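Local coordinates for protein MgGH51 (Meripilus giganteus, PDB 6ZPV) that catalyses the hydrolysis of terminal alpha-L-arabinofuranosyl groups, as a glycoside hydrolase of family GH51 (EC 3.2.1.55) from a fungus, at residues W261-T266 / S488-P493; F224-G229 / E427-A432; I25-D30 / E99-I104; A214-E219 / G501-S506; N232-T237 / V348-F353. All coordinates share one frame; numbering follows the deposited sequence.

Contact 1. Residues W261-T266 / S488-P493; sequences WGYVNT and STQWTP
Gln490 lays its side chain against Trp261 and Tyr263. Its CB sits 3.9 Å from Trp261 CE3, at a slant to the indole. Its CG lies 3.4 Å from Trp261 O, so the methylene packs on the backbone carbonyl as well as on the ring. The chain then bends at CG (chi2 78°) and turns the amide toward Tyr263. OE1 comes in at the edge of the phenol ring, in its plane, 3.5 Å from Tyr263 CE2. No hydrogen bond crosses between the two segments.

The amide is held from its own side of the contact. Gln490 NE2 donates to Ser488 OG at 3.2 Å, and this hydroxyl lies in the amide plane, but the bond is bent (135°). The backbone N of Gln490 is bound by Asn26 OD1. The two rings are fixed at their polar ends: Trp261 NE1 bonds to Glu23 OE1, and Tyr263 OH bonds to Asp24 OD1 and to His27 N.

With an alanine in place of Gln490, the carbonyl of Trp261 and the edge of Tyr263 would probably lose their packing neighbour, and Ser488 OG its amide donor.

A glycerol lies about 4 Å from the Trp261 side chain. The two segments lie in the connections after the second and eighth barrel strands, and they meet at the loop-lined mouth of a (beta/alpha)8 barrel.

Contact 2. Residues F224-G229 / E427-A432; sequences FFRFPG and EGEYAA
The guanidinium of Arg226 meets Glu429 at its edge, while Gly229 C lies over one face, displaced toward the rim. Glu429 OE2 sits close to the guanidinium plane. Gly428 O is a looser neighbour, set obliquely 3.5 Å from Arg226 NH1.

The edge contact is a salt bridge with a nearly straight hydrogen bond. Arg226 NH1 donates to Glu429 OE2 at 2.8 Å, with an angle of 167° at the hydrogen. OE2 takes it on its anti lone pair, the one turned from the other oxygen. Guanidinium and carboxylate are not coplanar; their planes differ by 32°. The two side chains cross at about a right angle. Arg226 CG stands opposite the backbone N (chi1 -177°) and the chain stays extended to NE, which carries the charge from strand 224-227 toward the corner that strand 424-432 makes at Glu429. These are the second and seventh strands of the parallel barrel, so the bridge spans its interior.

All three guanidinium nitrogens have partners: NE bridges to Glu347 OE1 and NH2 probably bonds to Asn350 OD1. The other oxygen of Glu429, OE1, binds Tyr402 OH and a glycerol hydroxyl.

This network leaves Arg226 little freedom to rotate. It also sets the direction of the Glu429 carboxylate, whose place at the corner of the seventh strand is consistent with that of the nucleophile in clan GH-A enzymes.

Contact 3. Residues I25-D30 / E99-I104; sequences INHSGD and EGFWGI
His27, Phe101 and Trp102 each place CG beside the backbone N and opposite the carbonyl carbon, and this brings the three rings together. In His27 the setting (chi1 -80°) presents one face of the imidazole to Trp102. The far edge of the indole comes down on that face. Trp102 CH2 lies 3.9 Å from His27 NE2, and Trp102 CZ3 4.0 Å from His27 CD2, toward the rim of the imidazole. The two planes are inclined at 64°, an edge-to-face pair with the indole supplying the edge.

Phe101 meets the same imidazole differently. Phe101 CE1 is 3.9 Å from His27 ND1, and the rings stand oblique at 52°. The phenyl also has Asp30 C over one face, 3.9 Å from Phe101 CE1.

His27 is kept from turning by a hydrogen bond inside its own loop. His27 ND1 donates to Asp30 O at 2.8 Å. The oxygen lies in the imidazole plane, but the donor stands above the carbonyl plane. Asp30 is held in turn through its OD1, which bonds to Thr266 OG1.

Were a leucine to stand in for His27, Asp30 O would probably lose its side-chain donor and the indole edge the flat face it rests on.

A glycan NAG lies about 4 Å from the Trp102 side chain. The aromatic cluster joins the loop after the first barrel strand to a loop between strands 93-98 and 112-119 of the beta-sandwich domain.

Contact 4. Residues A214-E219 / G501-S506; sequences AETLAE and GSVIKS
Helix 214-219 and strand 503-505 run almost parallel, at 16°, with their axes 10.3 Å apart at closest approach. The helix leads into the second strand of the (beta/alpha)8 barrel. The strand edges a small three-stranded sheet that follows the eighth barrel strand, so the contact lies where the barrel closes on itself.

Lys505 reaches across with an extended chain, from the opposite direction to Glu219. Lys505 NZ donates to Glu219 OE1 at 2.8 Å, a salt bridge that uses the syn lone pair of the carboxylate. The second oxygen, OE2, pairs with Lys513 NZ from helix 507-517, so one carboxylate is shared by two lysines.

Thr216 packs against the lysine chain, with its CG2 4.1 Å from Lys505 CG. Its hydroxyl meets Val503 tip to tip, with Thr216 OG1 3.8 Å from Val503 CG1. That oxygen lies beside its own backbone N (chi1 -58°), and it also bonds to Asp212 O one helical turn back.

A single water ties the polar ends together: it donates to Thr216 OG1 at 2.7 Å and accepts from Lys505 NZ at 3.1 Å.

Contact 5. Residues N232-T237 / V348-F353; sequences NLEGQT and VGNEDF
Glu234 reaches Asn350 along an extended side chain. From CB the chain leaves with CG beside the backbone N (chi1 -70°). CG then packs on Asn350 CB at 4.1 Å. CD comes within 3.5 Å of Asn350 O.

The two oxygens part ways. OE2 accepts a hydrogen bond from Asn350 ND2 at 3.0 Å, nearly straight at 171°. The oxygen lies in the amide plane, but the donor comes from above the carboxylate plane, and the two planes are turned 74° apart. OE1 turns away from the amide and is 2.6 Å from a water that also lies near Glu351 O. Glu234 OE1 is also 3.1 Å from Asn350 O; both are acceptors, and no hydrogen bond joins them.

Next to it Leu233 CD2 packs 3.9 Å from Gly349 C and covers the turn into Asn350. The amide oxygen, Asn350 OD1, faces the Arg226 side of the site.

Asn350 and Glu351 follow the fourth strand of the (beta/alpha)8 barrel. An Asn-Glu pair there is a hallmark of clan GH-A, where the glutamate serves as acid/base; Glu351 probably corresponds to it.

Overall arrangement
Contacts 2 and 5 belong to one site, with centres about 14 Å apart. Arg226 NH2 and Asn350 OD1 are 2.8 Å apart, a probable hydrogen bond. Glu429 OE1, which binds the glycerol, comes within 4.0 Å of Glu351 OE2. This is the likely active site at the barrel mouth. Contact 1 borders it: Asn265 OD1 and Asn232 ND2 of contact 5 are 2.9 Å apart. Contact 3 adjoins contact 1, their centres about 9 Å apart, with Gln490 N 2.8 Å from Asn26 OD1. It leads on to the beta-sandwich. Contact 4 touches none of the others and is farthest from contact 5, about 28 Å between centres. Along the chain it encloses contacts 1, 2 and 5.

Contact 1. Residues W261-T266 / S488-P493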
# COMPACT_ATOMS: atom_id res chain seq x y z
N TRP A 261 -1.95 2.46 13.69
CA TRP A 261 -1.06 1.29 13.77
C TRP A 261 0.17 1.54 14.63
O TRP A 261 1.15 0.82 14.52
CB TRP A 261 -0.76 0.75 12.35
CG TRP A 261 -2.00 0.31 11.65
CD1 TRP A 261 -2.65 0.94 10.65
CD2 TRP A 261 -2.81 -0.83 12.01
NE1 TRP A 261 -3.78 0.26 10.33
CE2 TRP A 261 -3.92 -0.83 11.14
CE3 TRP A 261 -2.68 -1.87 12.94
CZ2 TRP A 261 -4.89 -1.82 11.16
CZ3 TRP A 261 -3.65 -2.86 12.97
CH2 TRP A 261 -4.75 -2.83 12.08
N GLY A 262 0.08 2.54 15.52
CA GLY A 262 1.09 2.77 16.55
C GLY A 262 2.17 3.74 16.19
O GLY A 262 3.03 4.01 17.02
N TYR A 263 2.16 4.32 14.99
CA TYR A 263 3.23 5.23 14.55
C TYR A 263 2.70 6.48 13.88
O TYR A 263 1.60 6.54 13.31
CB TYR A 263 4.27 4.48 13.68
CG TYR A 263 3.74 3.82 12.44
CD1 TYR A 263 3.67 4.50 11.23
CD2 TYR A 263 3.34 2.50 12.45
CE1 TYR A 263 3.22 3.88 10.07
CE2 TYR A 263 2.86 1.87 11.32
CZ TYR A 263 2.79 2.56 10.14
OH TYR A 263 2.35 1.87 9.03
N VAL A 264 3.55 7.49 13.91
CA VAL A 264 3.30 8.74 13.19
C VAL A 264 3.40 8.54 11.69
O VAL A 264 4.36 7.94 11.20
CB VAL A 264 4.28 9.84 13.66
CG1 VAL A 264 4.12 11.10 12.86
CG2 VAL A 264 4.09 10.11 15.14
N ASN A 265 2.41 9.08 10.97
CA ASN A 265 2.49 9.24 9.53
C ASN A 265 2.96 10.65 9.22
O ASN A 265 2.41 11.62 9.70
CB ASN A 265 1.13 9.01 8.89
CG ASN A 265 0.56 7.63 8.89
OD1 ASN A 265 -0.32 7.34 8.04
ND2 ASN A 265 0.95 6.74 9.80
N THR A 266 3.96 10.74 8.32
CA THR A 266 4.43 12.06 7.87
C THR A 266 3.41 12.75 6.96
O THR A 266 3.48 13.99 6.83
CB THR A 266 5.74 11.94 7.11
OG1 THR A 266 5.55 11.27 5.84
CG2 THR A 266 6.86 11.31 7.90
N SER A 488 9.04 -3.96 11.32
CA SER A 488 8.00 -3.24 12.07
C SER A 488 6.63 -3.64 11.56
O SER A 488 6.05 -3.02 10.68
CB SER A 488 8.19 -1.75 11.98
OG SER A 488 7.17 -1.09 12.76
N THR A 489 6.14 -4.74 12.15
CA THR A 489 4.91 -5.41 11.75
C THR A 489 3.81 -5.33 12.81
O THR A 489 4.09 -5.66 13.98
CB THR A 489 5.24 -6.87 11.44
OG1 THR A 489 6.10 -6.93 10.29
CG2 THR A 489 3.99 -7.67 11.15
N GLN A 490 2.63 -4.91 12.41
CA GLN A 490 1.43 -4.89 13.24
C GLN A 490 0.37 -5.94 12.84
O GLN A 490 -0.51 -6.20 13.62
CB GLN A 490 0.82 -3.52 13.34
CG GLN A 490 1.77 -2.44 13.85
CD GLN A 490 2.78 -1.92 12.85
OE1 GLN A 490 2.35 -1.59 11.75
NE2 GLN A 490 4.06 -1.84 13.25
N TRP A 491 0.52 -6.53 11.67
CA TRP A 491 -0.46 -7.50 11.16
C TRP A 491 0.23 -8.48 10.21
O TRP A 491 1.03 -7.98 9.39
CB TRP A 491 -1.58 -6.81 10.42
CG TRP A 491 -2.69 -7.66 9.89
CD1 TRP A 491 -2.68 -8.48 8.82
CD2 TRP A 491 -4.00 -7.83 10.48
NE1 TRP A 491 -3.89 -9.07 8.62
CE2 TRP A 491 -4.72 -8.70 9.65
CE3 TRP A 491 -4.59 -7.41 11.67
CZ2 TRP A 491 -6.05 -9.07 9.90
CZ3 TRP A 491 -5.91 -7.75 11.96
CH2 TRP A 491 -6.60 -8.59 11.07
N THR A 492 -0.06 -9.76 10.29
CA THR A 492 0.37 -10.76 9.32
C THR A 492 -0.85 -11.60 8.99
O THR A 492 -1.80 -11.69 9.77
CB THR A 492 1.49 -11.64 9.86
OG1 THR A 492 0.99 -12.47 10.93
CG2 THR A 492 2.67 -10.84 10.37
N PRO A 493 -0.82 -12.37 7.89
CA PRO A 493 0.16 -12.30 6.82
C PRO A 493 -0.11 -11.12 5.86
O PRO A 493 -1.19 -10.55 5.85
CB PRO A 493 -0.06 -13.64 6.10
CG PRO A 493 -1.54 -13.85 6.20
CD PRO A 493 -1.88 -13.31 7.59

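Contact 2. Residues F224-G229 / E427-A432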
# COMPACT_ATOMS: atom_id res chain seq x y z
N PHE A 224 -6.82 -1.51 -10.01
CA PHE A 224 -7.28 -0.44 -9.11
C PHE A 224 -6.43 -0.46 -7.86
O PHE A 224 -5.72 -1.40 -7.54
CB PHE A 224 -8.75 -0.61 -8.73
CG PHE A 224 -9.06 -1.79 -7.85
CD1 PHE A 224 -8.83 -1.76 -6.47
CD2 PHE A 224 -9.52 -2.98 -8.40
CE1 PHE A 224 -9.02 -2.85 -5.67
CE2 PHE A 224 -9.74 -4.08 -7.58
CZ PHE A 224 -9.49 -4.02 -6.23
N PHE A 225 -6.55 0.64 -7.13
CA PHE A 225 -5.83 0.87 -5.86
C PHE A 225 -6.82 1.51 -4.88
O PHE A 225 -7.23 2.67 -5.07
CB PHE A 225 -4.61 1.76 -6.12
CG PHE A 225 -3.60 1.87 -5.02
CD1 PHE A 225 -3.75 2.75 -3.96
CD2 PHE A 225 -2.42 1.16 -5.06
CE1 PHE A 225 -2.74 2.96 -3.04
CE2 PHE A 225 -1.40 1.37 -4.15
CZ PHE A 225 -1.56 2.29 -3.13
N ARG A 226 -7.22 0.77 -3.87
CA ARG A 226 -8.14 1.24 -2.80
C ARG A 226 -7.29 1.95 -1.74
O ARG A 226 -6.27 1.39 -1.27
CB ARG A 226 -8.90 0.06 -2.19
CG ARG A 226 -9.91 0.46 -1.15
CD ARG A 226 -10.29 -0.69 -0.23
NE ARG A 226 -11.24 -0.30 0.82
CZ ARG A 226 -11.27 -0.84 2.04
NH1 ARG A 226 -10.50 -1.89 2.34
NH2 ARG A 226 -12.04 -0.29 2.96
N PHE A 227 -7.65 3.17 -1.33
CA PHE A 227 -6.80 3.96 -0.42
C PHE A 227 -7.64 5.10 0.11
O PHE A 227 -8.66 5.46 -0.51
CB PHE A 227 -5.58 4.49 -1.17
CG PHE A 227 -5.83 5.74 -1.99
CD1 PHE A 227 -6.63 5.70 -3.09
CD2 PHE A 227 -5.35 6.96 -1.53
CE1 PHE A 227 -6.96 6.86 -3.76
CE2 PHE A 227 -5.67 8.11 -2.21
CZ PHE A 227 -6.50 8.07 -3.31
N PRO A 228 -7.24 5.80 1.20
CA PRO A 228 -6.06 5.55 2.04
C PRO A 228 -6.33 4.62 3.21
O PRO A 228 -5.45 4.44 4.08
CB PRO A 228 -5.69 6.95 2.51
CG PRO A 228 -7.04 7.61 2.69
CD PRO A 228 -7.83 7.11 1.50
N GLY A 229 -7.50 3.98 3.25
CA GLY A 229 -7.78 2.95 4.23
C GLY A 229 -9.21 2.51 4.10
O GLY A 229 -9.98 3.08 3.33
N GLU A 427 -14.83 -7.05 -3.03
CA GLU A 427 -14.19 -7.80 -1.95
C GLU A 427 -12.93 -7.03 -1.56
O GLU A 427 -11.82 -7.37 -2.01
CB GLU A 427 -13.90 -9.23 -2.39
CG GLU A 427 -13.68 -10.16 -1.21
CD GLU A 427 -14.92 -10.75 -0.58
OE1 GLU A 427 -16.03 -10.56 -1.08
OE2 GLU A 427 -14.76 -11.45 0.49
N GLY A 428 -13.12 -5.94 -0.80
CA GLY A 428 -12.06 -4.96 -0.63
C GLY A 428 -10.94 -5.35 0.29
O GLY A 428 -9.88 -4.71 0.29
N GLU A 429 -11.18 -6.37 1.13
CA GLU A 429 -10.11 -6.97 1.93
C GLU A 429 -10.45 -8.46 2.05
O GLU A 429 -11.53 -8.81 2.53
CB GLU A 429 -10.07 -6.41 3.38
CG GLU A 429 -9.80 -4.91 3.43
CD GLU A 429 -9.84 -4.27 4.80
OE1 GLU A 429 -9.59 -4.99 5.83
OE2 GLU A 429 -10.17 -3.06 4.88
N TYR A 430 -9.47 -9.28 1.76
CA TYR A 430 -9.57 -10.71 2.11
C TYR A 430 -8.18 -11.27 2.25
O TYR A 430 -7.25 -10.85 1.57
CB TYR A 430 -10.42 -11.53 1.11
CG TYR A 430 -9.88 -11.64 -0.30
CD1 TYR A 430 -9.94 -10.61 -1.21
CD2 TYR A 430 -9.26 -12.83 -0.71
CE1 TYR A 430 -9.43 -10.73 -2.48
CE2 TYR A 430 -8.74 -12.95 -1.97
CZ TYR A 430 -8.82 -11.92 -2.88
OH TYR A 430 -8.33 -12.07 -4.14
N ALA A 431 -8.08 -12.31 3.09
CA ALA A 431 -6.86 -13.10 3.22
C ALA A 431 -7.14 -14.29 4.13
O ALA A 431 -7.92 -14.19 5.10
CB ALA A 431 -5.72 -12.31 3.88
N ALA A 432 -6.46 -15.39 3.84
CA ALA A 432 -6.39 -16.55 4.77
C ALA A 432 -5.26 -16.29 5.76
O ALA A 432 -4.10 -16.28 5.36
CB ALA A 432 -6.21 -17.83 3.98

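Contact 3. Residues I25-D30 / E99-I104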
# COMPACT_ATOMS: atom_id res chain seq x y z
N ILE A 25 0.20 0.65 7.05
CA ILE A 25 0.20 -0.36 8.11
C ILE A 25 1.53 -1.12 7.91
O ILE A 25 2.00 -1.27 6.77
CB ILE A 25 -1.01 -1.32 7.99
CG1 ILE A 25 -1.09 -2.33 9.15
CG2 ILE A 25 -1.07 -2.00 6.65
CD1 ILE A 25 -2.33 -3.19 9.12
N ASN A 26 2.14 -1.59 8.98
CA ASN A 26 3.42 -2.29 8.85
C ASN A 26 4.47 -1.42 8.14
O ASN A 26 5.36 -1.92 7.44
CB ASN A 26 3.31 -3.62 8.10
CG ASN A 26 2.19 -4.52 8.52
OD1 ASN A 26 1.98 -4.74 9.72
ND2 ASN A 26 1.50 -5.11 7.53
N HIS A 27 4.39 -0.09 8.31
CA HIS A 27 5.30 0.82 7.61
C HIS A 27 5.29 0.54 6.09
O HIS A 27 6.30 0.63 5.41
CB HIS A 27 6.70 0.77 8.21
CG HIS A 27 6.80 1.58 9.45
ND1 HIS A 27 6.89 2.95 9.44
CD2 HIS A 27 6.68 1.23 10.74
CE1 HIS A 27 6.88 3.39 10.67
NE2 HIS A 27 6.78 2.34 11.48
N SER A 28 4.09 0.37 5.57
CA SER A 28 3.83 0.25 4.12
C SER A 28 3.92 1.58 3.39
O SER A 28 4.15 1.56 2.16
CB SER A 28 2.49 -0.34 3.85
OG SER A 28 1.50 0.51 4.39
N GLY A 29 3.71 2.69 4.08
CA GLY A 29 3.80 4.03 3.46
C GLY A 29 5.13 4.63 3.87
O GLY A 29 6.15 4.46 3.19
N ASP A 30 5.13 5.30 5.03
CA ASP A 30 6.39 5.70 5.65
C ASP A 30 7.24 4.49 5.98
O ASP A 30 6.77 3.64 6.78
CB ASP A 30 6.11 6.51 6.90
CG ASP A 30 5.55 7.88 6.63
OD1 ASP A 30 6.02 8.62 5.78
OD2 ASP A 30 4.56 8.22 7.23
N GLU A 99 19.09 6.43 11.78
CA GLU A 99 19.27 5.00 11.46
C GLU A 99 18.32 4.55 10.36
O GLU A 99 18.34 3.34 10.02
CB GLU A 99 19.05 4.17 12.74
CG GLU A 99 17.61 4.17 13.24
CD GLU A 99 17.38 3.39 14.51
OE1 GLU A 99 16.74 2.31 14.42
OE2 GLU A 99 17.88 3.76 15.58
N GLY A 100 17.47 5.41 9.82
CA GLY A 100 16.51 5.00 8.80
C GLY A 100 15.38 4.20 9.43
O GLY A 100 15.14 4.22 10.65
N PHE A 101 14.63 3.51 8.54
CA PHE A 101 13.61 2.53 8.95
C PHE A 101 14.31 1.19 9.05
O PHE A 101 14.35 0.37 8.11
CB PHE A 101 12.47 2.54 7.93
CG PHE A 101 11.71 3.85 7.90
CD1 PHE A 101 10.65 4.07 8.75
CD2 PHE A 101 12.07 4.83 7.00
CE1 PHE A 101 9.94 5.26 8.70
CE2 PHE A 101 11.38 6.03 6.95
CZ PHE A 101 10.30 6.23 7.79
N TRP A 102 15.02 1.01 10.18
CA TRP A 102 15.77 -0.25 10.41
C TRP A 102 16.83 -0.49 9.31
O TRP A 102 17.08 -1.62 8.90
CB TRP A 102 14.81 -1.45 10.62
CG TRP A 102 13.90 -1.17 11.75
CD1 TRP A 102 14.12 -1.36 13.06
CD2 TRP A 102 12.63 -0.50 11.67
NE1 TRP A 102 13.08 -0.87 13.81
CE2 TRP A 102 12.17 -0.32 12.97
CE3 TRP A 102 11.81 -0.06 10.61
CZ2 TRP A 102 11.01 0.40 13.26
CZ3 TRP A 102 10.66 0.63 10.89
CH2 TRP A 102 10.28 0.88 12.21
N GLY A 103 17.51 0.60 8.92
CA GLY A 103 18.59 0.52 7.94
C GLY A 103 18.41 1.46 6.80
O GLY A 103 17.30 2.06 6.60
N ILE A 104 19.43 1.57 5.95
CA ILE A 104 19.43 2.36 4.72
C ILE A 104 20.25 1.59 3.72
O ILE A 104 21.42 1.32 4.00
CB ILE A 104 19.94 3.80 4.90
CG1 ILE A 104 19.21 4.56 6.00
CG2 ILE A 104 19.95 4.50 3.55
CD1 ILE A 104 19.72 5.98 6.25

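Contact 4. Residues A214-E219 / G501-S506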
# COMPACT_ATOMS: atom_id res chain seq x y z
N ALA A 214 7.46 -0.35 -5.80
CA ALA A 214 6.53 0.15 -6.81
C ALA A 214 6.50 -0.82 -8.00
O ALA A 214 5.44 -1.10 -8.54
CB ALA A 214 6.94 1.54 -7.26
N GLU A 215 7.67 -1.25 -8.46
CA GLU A 215 7.74 -2.18 -9.60
C GLU A 215 7.06 -3.50 -9.30
O GLU A 215 6.44 -4.13 -10.18
CB GLU A 215 9.17 -2.41 -9.97
CG GLU A 215 9.90 -1.21 -10.56
CD GLU A 215 11.42 -1.30 -10.62
OE1 GLU A 215 11.96 -2.36 -10.18
OE2 GLU A 215 12.07 -0.29 -10.99
N THR A 216 7.20 -3.99 -8.06
CA THR A 216 6.55 -5.24 -7.63
C THR A 216 5.03 -5.09 -7.69
O THR A 216 4.33 -6.03 -8.13
CB THR A 216 7.04 -5.68 -6.26
OG1 THR A 216 8.45 -5.85 -6.23
CG2 THR A 216 6.38 -6.95 -5.77
N LEU A 217 4.49 -3.97 -7.21
CA LEU A 217 3.06 -3.76 -7.30
C LEU A 217 2.65 -3.73 -8.75
O LEU A 217 1.62 -4.35 -9.12
CB LEU A 217 2.70 -2.44 -6.59
CG LEU A 217 2.99 -2.43 -5.09
CD1 LEU A 217 2.43 -1.14 -4.47
CD2 LEU A 217 2.57 -3.66 -4.36
N ALA A 218 3.36 -3.03 -9.60
CA ALA A 218 2.99 -3.00 -11.01
C ALA A 218 3.10 -4.39 -11.66
O ALA A 218 2.25 -4.74 -12.51
CB ALA A 218 3.83 -1.98 -11.74
N GLU A 219 4.02 -5.23 -11.21
CA GLU A 219 4.23 -6.61 -11.73
C GLU A 219 3.01 -7.47 -11.63
O GLU A 219 2.80 -8.37 -12.45
CB GLU A 219 5.41 -7.29 -10.93
CG GLU A 219 5.73 -8.70 -11.21
CD GLU A 219 6.84 -9.21 -10.34
OE1 GLU A 219 7.68 -8.39 -9.89
OE2 GLU A 219 6.81 -10.48 -10.22
N GLY A 501 16.44 -3.16 2.15
CA GLY A 501 17.16 -3.43 0.91
C GLY A 501 16.53 -4.31 -0.13
O GLY A 501 16.98 -4.29 -1.26
N SER A 502 15.54 -5.14 0.24
CA SER A 502 15.05 -6.18 -0.65
C SER A 502 13.59 -6.46 -0.39
O SER A 502 13.06 -6.15 0.66
CB SER A 502 15.83 -7.40 -0.66
OG SER A 502 15.68 -7.97 0.58
N VAL A 503 12.96 -7.10 -1.38
CA VAL A 503 11.54 -7.41 -1.39
C VAL A 503 11.35 -8.96 -1.42
O VAL A 503 12.15 -9.66 -2.03
CB VAL A 503 10.85 -6.77 -2.59
CG1 VAL A 503 9.45 -7.23 -2.83
CG2 VAL A 503 10.92 -5.27 -2.54
N ILE A 504 10.31 -9.41 -0.75
CA ILE A 504 9.90 -10.82 -0.68
C ILE A 504 8.50 -10.91 -1.28
O ILE A 504 7.54 -10.32 -0.71
CB ILE A 504 9.90 -11.32 0.78
CG1 ILE A 504 11.28 -11.20 1.41
CG2 ILE A 504 9.49 -12.78 0.81
CD1 ILE A 504 11.32 -10.63 2.68
N LYS A 505 8.35 -11.65 -2.36
CA LYS A 505 7.05 -11.86 -3.01
C LYS A 505 6.47 -13.15 -2.44
O LYS A 505 7.03 -14.22 -2.58
CB LYS A 505 7.27 -11.99 -4.53
CG LYS A 505 7.80 -10.73 -5.18
CD LYS A 505 8.27 -10.85 -6.54
CE LYS A 505 9.14 -9.63 -6.87
NZ LYS A 505 9.57 -9.63 -8.28
N SER A 506 5.33 -13.04 -1.78
CA SER A 506 4.71 -14.18 -1.07
C SER A 506 4.08 -15.19 -2.06
O SER A 506 3.78 -14.89 -3.21
CB SER A 506 3.68 -13.71 -0.11
OG SER A 506 2.48 -13.25 -0.75
O HOH W 1 10.17 -6.57 -8.23

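Contact 5. Residues N232-T237 / V348-F353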
# COMPACT_ATOMS: atom_id res chain seq x y z
N ASN A 232 -6.66 3.09 8.84
CA ASN A 232 -5.83 4.31 8.88
C ASN A 232 -6.55 5.54 8.35
O ASN A 232 -6.09 6.66 8.57
CB ASN A 232 -4.52 4.12 8.12
CG ASN A 232 -3.38 4.93 8.68
OD1 ASN A 232 -3.12 4.88 9.90
ND2 ASN A 232 -2.73 5.71 7.82
N LEU A 233 -7.68 5.39 7.65
CA LEU A 233 -8.53 6.53 7.27
C LEU A 233 -9.18 7.17 8.48
O LEU A 233 -9.44 8.39 8.49
CB LEU A 233 -9.66 5.99 6.35
CG LEU A 233 -10.77 6.97 5.94
CD1 LEU A 233 -10.27 7.99 4.91
CD2 LEU A 233 -11.95 6.19 5.39
N GLU A 234 -9.60 6.34 9.44
CA GLU A 234 -10.63 6.70 10.41
C GLU A 234 -10.15 7.61 11.53
O GLU A 234 -10.96 8.41 12.05
CB GLU A 234 -11.30 5.45 10.95
CG GLU A 234 -12.17 4.76 9.90
CD GLU A 234 -12.68 3.43 10.37
OE1 GLU A 234 -13.86 3.43 10.95
OE2 GLU A 234 -12.01 2.39 10.21
N GLY A 235 -8.89 7.44 11.96
CA GLY A 235 -8.47 8.08 13.22
C GLY A 235 -8.98 7.37 14.43
O GLY A 235 -9.90 6.55 14.35
N GLN A 236 -8.41 7.73 15.57
CA GLN A 236 -8.91 7.28 16.88
C GLN A 236 -10.06 8.20 17.38
O GLN A 236 -10.87 7.76 18.19
CB GLN A 236 -7.75 7.24 17.86
CG GLN A 236 -8.10 6.70 19.20
CD GLN A 236 -8.58 5.25 19.19
OE1 GLN A 236 -8.16 4.41 18.35
NE2 GLN A 236 -9.51 4.95 20.08
N THR A 237 -10.01 9.44 16.94
CA THR A 237 -10.95 10.51 17.29
C THR A 237 -11.20 11.33 16.04
O THR A 237 -10.45 11.23 15.06
CB THR A 237 -10.32 11.42 18.38
OG1 THR A 237 -9.14 11.98 17.81
CG2 THR A 237 -10.09 10.67 19.68
N VAL A 348 -17.49 5.20 1.11
CA VAL A 348 -17.98 6.13 2.14
C VAL A 348 -17.63 5.51 3.50
O VAL A 348 -18.38 4.65 4.03
CB VAL A 348 -19.47 6.40 1.93
CG1 VAL A 348 -20.01 7.33 3.01
CG2 VAL A 348 -19.69 6.98 0.54
N GLY A 349 -16.52 5.95 4.09
CA GLY A 349 -16.09 5.42 5.38
C GLY A 349 -15.24 4.15 5.23
O GLY A 349 -14.77 3.82 4.13
N ASN A 350 -15.05 3.49 6.37
CA ASN A 350 -14.38 2.17 6.41
C ASN A 350 -15.08 1.36 7.48
O ASN A 350 -15.22 1.79 8.65
CB ASN A 350 -12.90 2.28 6.77
CG ASN A 350 -12.24 0.92 6.79
OD1 ASN A 350 -12.19 0.26 5.74
ND2 ASN A 350 -11.78 0.46 7.96
N GLU A 351 -15.52 0.14 7.09
CA GLU A 351 -16.03 -0.83 8.10
C GLU A 351 -17.07 -0.15 9.00
O GLU A 351 -17.06 -0.34 10.23
CB GLU A 351 -14.92 -1.51 8.87
CG GLU A 351 -14.04 -2.39 7.98
CD GLU A 351 -13.24 -3.44 8.71
OE1 GLU A 351 -12.94 -3.24 9.93
OE2 GLU A 351 -12.89 -4.46 8.06
N ASP A 352 -18.08 0.47 8.38
CA ASP A 352 -19.15 1.12 9.17
C ASP A 352 -20.15 0.11 9.72
O ASP A 352 -21.02 0.50 10.47
CB ASP A 352 -19.80 2.25 8.40
CG ASP A 352 -18.82 3.40 8.22
OD1 ASP A 352 -18.70 4.23 9.18
OD2 ASP A 352 -18.13 3.46 7.18
N PHE A 353 -19.96 -1.21 9.40
CA PHE A 353 -20.70 -2.22 10.15
C PHE A 353 -20.43 -2.15 11.63
O PHE A 353 -21.23 -2.63 12.44
CB PHE A 353 -20.45 -3.63 9.59
CG PHE A 353 -19.03 -4.07 9.52
CD1 PHE A 353 -18.38 -4.54 10.65
CD2 PHE A 353 -18.33 -4.01 8.32
CE1 PHE A 353 -17.07 -4.98 10.60
CE2 PHE A 353 -17.00 -4.46 8.26
CZ PHE A 353 -16.37 -4.93 9.40
O HOH W 2 -14.68 1.02 11.63